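Local structure of chitinase (Chromobacterium violaceum, 4TXG) at residues N208-P216 / P228-L236. The protein is a family 18 glycoside hydrolase that probably binds chitin and hydrolyses its O-glycosidic bonds. Numbering follows the deposited sequence.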
loop_
_atom_site.group_PDB
_atom_site.type_symbol
_atom_site.label_atom_id
_atom_site.label_comp_id
_atom_site.label_asym_id
_atom_site.label_seq_id
_atom_site.Cartn_x
_atom_site.Cartn_y
_atom_site.Cartn_z
ATOM N N ASN A 208 -7.482 26.641 8.326
ATOM C CA ASN A 208 -7.161 25.272 7.903
ATOM C C ASN A 208 -5.959 24.736 8.699
ATOM O O ASN A 208 -5.035 25.482 9.022
ATOM C CB ASN A 208 -6.912 25.205 6.393
ATOM C CG ASN A 208 -5.494 25.586 6.010
ATOM O OD1 ASN A 208 -4.586 24.753 6.042
ATOM N ND2 ASN A 208 -5.299 26.849 5.638
ATOM N N PRO A 209 -5.993 23.442 9.051
ATOM C CA PRO A 209 -4.974 22.879 9.951
ATOM C C PRO A 209 -3.589 22.745 9.307
ATOM O O PRO A 209 -2.600 22.773 10.037
ATOM C CB PRO A 209 -5.547 21.500 10.318
ATOM C CG PRO A 209 -6.504 21.162 9.189
ATOM C CD PRO A 209 -7.084 22.492 8.770
ATOM N N ALA A 210 -3.514 22.627 7.982
ATOM C CA ALA A 210 -2.219 22.477 7.324
ATOM C C ALA A 210 -1.360 23.732 7.441
ATOM O O ALA A 210 -0.163 23.641 7.716
ATOM C CB ALA A 210 -2.400 22.118 5.848
ATOM N N THR A 211 -1.963 24.896 7.214
ATOM C CA THR A 211 -1.176 26.128 7.079
ATOM C C THR A 211 -1.693 27.331 7.850
ATOM O O THR A 211 -1.052 28.386 7.830
ATOM C CB THR A 211 -1.065 26.568 5.596
ATOM O OG1 THR A 211 -2.353 26.968 5.112
ATOM C CG2 THR A 211 -0.523 25.440 4.729
ATOM N N ASP A 212 -2.838 27.211 8.520
ATOM C CA ASP A 212 -3.402 28.387 9.202
ATOM C C ASP A 212 -3.995 28.048 10.561
ATOM O O ASP A 212 -5.156 28.354 10.851
ATOM C CB ASP A 212 -4.472 29.062 8.333
ATOM C CG ASP A 212 -4.830 30.455 8.835
ATOM O OD1 ASP A 212 -3.951 31.093 9.457
ATOM O OD2 ASP A 212 -5.978 30.914 8.626
ATOM N N MET A 213 -3.184 27.432 11.406
ATOM C CA MET A 213 -3.642 27.032 12.722
ATOM C C MET A 213 -2.464 27.135 13.672
ATOM O O MET A 213 -1.317 26.973 13.264
ATOM C CB MET A 213 -4.224 25.604 12.677
ATOM C CG MET A 213 -4.734 25.091 14.016
ATOM S SD MET A 213 -5.640 23.541 13.827
ATOM C CE MET A 213 -7.153 24.084 13.025
ATOM N N SER A 214 -2.737 27.429 14.938
ATOM C CA SER A 214 -1.665 27.459 15.923
ATOM C C SER A 214 -2.177 26.865 17.224
ATOM O O SER A 214 -3.385 26.687 17.403
ATOM C CB SER A 214 -1.141 28.887 16.131
ATOM O OG SER A 214 -2.121 29.710 16.730
ATOM N N TRP A 215 -1.251 26.549 18.119
ATOM C CA TRP A 215 -1.578 25.881 19.370
ATOM C C TRP A 215 -0.902 26.597 20.535
ATOM O O TRP A 215 0.091 26.109 21.078
ATOM C CB TRP A 215 -1.155 24.405 19.312
ATOM C CG TRP A 215 -1.944 23.606 18.308
ATOM C CD1 TRP A 215 -3.125 22.958 18.526
ATOM C CD2 TRP A 215 -1.618 23.389 16.927
ATOM N NE1 TRP A 215 -3.548 22.346 17.378
ATOM C CE2 TRP A 215 -2.641 22.592 16.380
ATOM C CE3 TRP A 215 -0.555 23.783 16.104
ATOM C CZ2 TRP A 215 -2.638 22.181 15.044
ATOM C CZ3 TRP A 215 -0.552 23.368 14.769
ATOM C CH2 TRP A 215 -1.588 22.583 14.256
ATOM N N PRO A 216 -1.443 27.767 20.914
ATOM C CA PRO A 216 -0.874 28.606 21.971
ATOM C C PRO A 216 -0.721 27.823 23.257
ATOM O O PRO A 216 -1.658 27.127 23.643
ATOM C CB PRO A 216 -1.911 29.723 22.139
ATOM C CG PRO A 216 -2.666 29.738 20.866
ATOM C CD PRO A 216 -2.700 28.324 20.390
ATOM N N PRO A 228 6.157 31.280 5.802
ATOM C CA PRO A 228 4.949 31.980 5.334
ATOM C C PRO A 228 3.700 31.097 5.407
ATOM O O PRO A 228 2.796 31.178 4.568
ATOM C CB PRO A 228 5.300 32.321 3.890
ATOM C CG PRO A 228 6.137 31.151 3.456
ATOM C CD PRO A 228 6.960 30.760 4.678
ATOM N N TYR A 229 3.678 30.241 6.417
ATOM C CA TYR A 229 2.539 29.383 6.715
ATOM C C TYR A 229 2.623 28.989 8.173
ATOM O O TYR A 229 3.712 28.967 8.751
ATOM C CB TYR A 229 2.510 28.128 5.834
ATOM C CG TYR A 229 3.830 27.402 5.695
ATOM C CD1 TYR A 229 4.720 27.735 4.676
ATOM C CD2 TYR A 229 4.175 26.364 6.561
ATOM C CE1 TYR A 229 5.929 27.069 4.531
ATOM C CE2 TYR A 229 5.388 25.689 6.427
ATOM C CZ TYR A 229 6.255 26.045 5.407
ATOM O OH TYR A 229 7.455 25.379 5.265
ATOM N N LYS A 230 1.475 28.682 8.767
ATOM C CA LYS A 230 1.443 28.171 10.128
ATOM C C LYS A 230 1.036 26.698 10.086
ATOM O O LYS A 230 1.467 25.970 9.194
ATOM C CB LYS A 230 0.491 29.001 10.991
ATOM C CG LYS A 230 0.969 30.442 11.167
ATOM C CD LYS A 230 0.120 31.221 12.161
ATOM C CE LYS A 230 -1.295 31.410 11.658
ATOM N NZ LYS A 230 -2.040 32.406 12.496
ATOM N N GLY A 231 0.243 26.257 11.053
ATOM C CA GLY A 231 -0.338 24.921 11.013
ATOM C C GLY A 231 0.625 23.750 11.149
ATOM O O GLY A 231 1.780 23.914 11.563
ATOM N N HIS A 232 0.128 22.551 10.827
ATOM C CA HIS A 232 0.959 21.346 10.854
ATOM C C HIS A 232 2.235 21.521 10.029
ATOM O O HIS A 232 3.301 21.040 10.412
ATOM C CB HIS A 232 0.209 20.129 10.295
ATOM C CG HIS A 232 -0.994 19.704 11.090
ATOM N ND1 HIS A 232 -0.957 19.465 12.446
ATOM C CD2 HIS A 232 -2.255 19.424 10.687
ATOM C CE1 HIS A 232 -2.158 19.079 12.853
ATOM N NE2 HIS A 232 -2.956 19.032 11.806
ATOM N N PHE A 233 2.119 22.179 8.878
ATOM C CA PHE A 233 3.251 22.264 7.955
ATOM C C PHE A 233 4.418 23.053 8.556
ATOM O O PHE A 233 5.584 22.728 8.334
ATOM C CB PHE A 233 2.832 22.909 6.630
ATOM C CG PHE A 233 1.997 22.004 5.727
ATOM C CD1 PHE A 233 1.553 20.767 6.158
ATOM C CD2 PHE A 233 1.665 22.424 4.443
ATOM C CE1 PHE A 233 0.780 19.954 5.324
ATOM C CE2 PHE A 233 0.902 21.628 3.601
ATOM C CZ PHE A 233 0.466 20.385 4.040
ATOM N N ASN A 234 4.096 24.105 9.298
ATOM C CA ASN A 234 5.124 24.896 9.975
ATOM C C ASN A 234 5.942 24.007 10.931
ATOM O O ASN A 234 7.180 24.026 10.922
ATOM C CB ASN A 234 4.465 26.064 10.726
ATOM C CG ASN A 234 5.474 27.037 11.316
ATOM O OD1 ASN A 234 6.261 26.677 12.195
ATOM N ND2 ASN A 234 5.431 28.286 10.859
ATOM N N LEU A 235 5.249 23.219 11.745
ATOM C CA LEU A 235 5.928 22.315 12.668
ATOM C C LEU A 235 6.725 21.233 11.920
ATOM O O LEU A 235 7.844 20.915 12.314
ATOM C CB LEU A 235 4.916 21.678 13.633
ATOM C CG LEU A 235 4.328 22.674 14.647
ATOM C CD1 LEU A 235 3.322 22.020 15.589
ATOM C CD2 LEU A 235 5.457 23.322 15.451
ATOM N N LEU A 236 6.174 20.684 10.839
ATOM C CA LEU A 236 6.922 19.682 10.067
ATOM C C LEU A 236 8.247 20.260 9.574
ATOM O O LEU A 236 9.303 19.631 9.701
ATOM C CB LEU A 236 6.097 19.165 8.877
ATOM C CG LEU A 236 4.877 18.304 9.212
ATOM C CD1 LEU A 236 4.142 17.954 7.916
ATOM C CD2 LEU A 236 5.276 17.043 9.952
HETATM O O HOH W 1 -3.317 31.012 14.426
#
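His232 N and Phe233 N, in the first turn of helix 231-242, donate to the carbonyls of Pro209 and Ala210. His232 N to Pro209 O measures 2.8 Å and Phe233 N to Ala210 O 2.9 Å, both nearly straight. Lys230 N reaches Thr211 O from above the carbonyl plane at 2.7 Å. Gly231 N meets a lone pair of Met213 O at 2.8 Å. Gly231 CA packs against the carbonyls of Pro209 and Ala210.

Ala210 CB sits over one face of the Phe233 ring, 3.9 Å from its centroid. Thr211 CG2 touches CD2 of the same ring. Trp215 brings CH2 to 3.7 Å from His232 ND1; its six-membered ring and the His232 ring are tilted by 29° and slid apart, so the rings barely overlap. The Trp215 edge points at the backbone of Gly231. Lys230, bent at chi3 (-66°), runs beside Asp212 in a long salt bridge, and a water joins its NZ to Ser214 OG.

Behind this, Asn208 OD1 accepts from Thr211 N in an Asx motif, and Asn208 ND2 donates to Thr211 OG1. Asp212 OD2 is held by Gly207 N. Trp215 NE1 and His232 NE2 bond to Thr165 O and Ser162 O, tying the contact to the loop after strand 155-161 of the GH18 TIM barrel. Four loop carbonyls thus take the successive N-H groups of Lys230 to Phe233, around the helix start, where no preceding turn supplies acceptors.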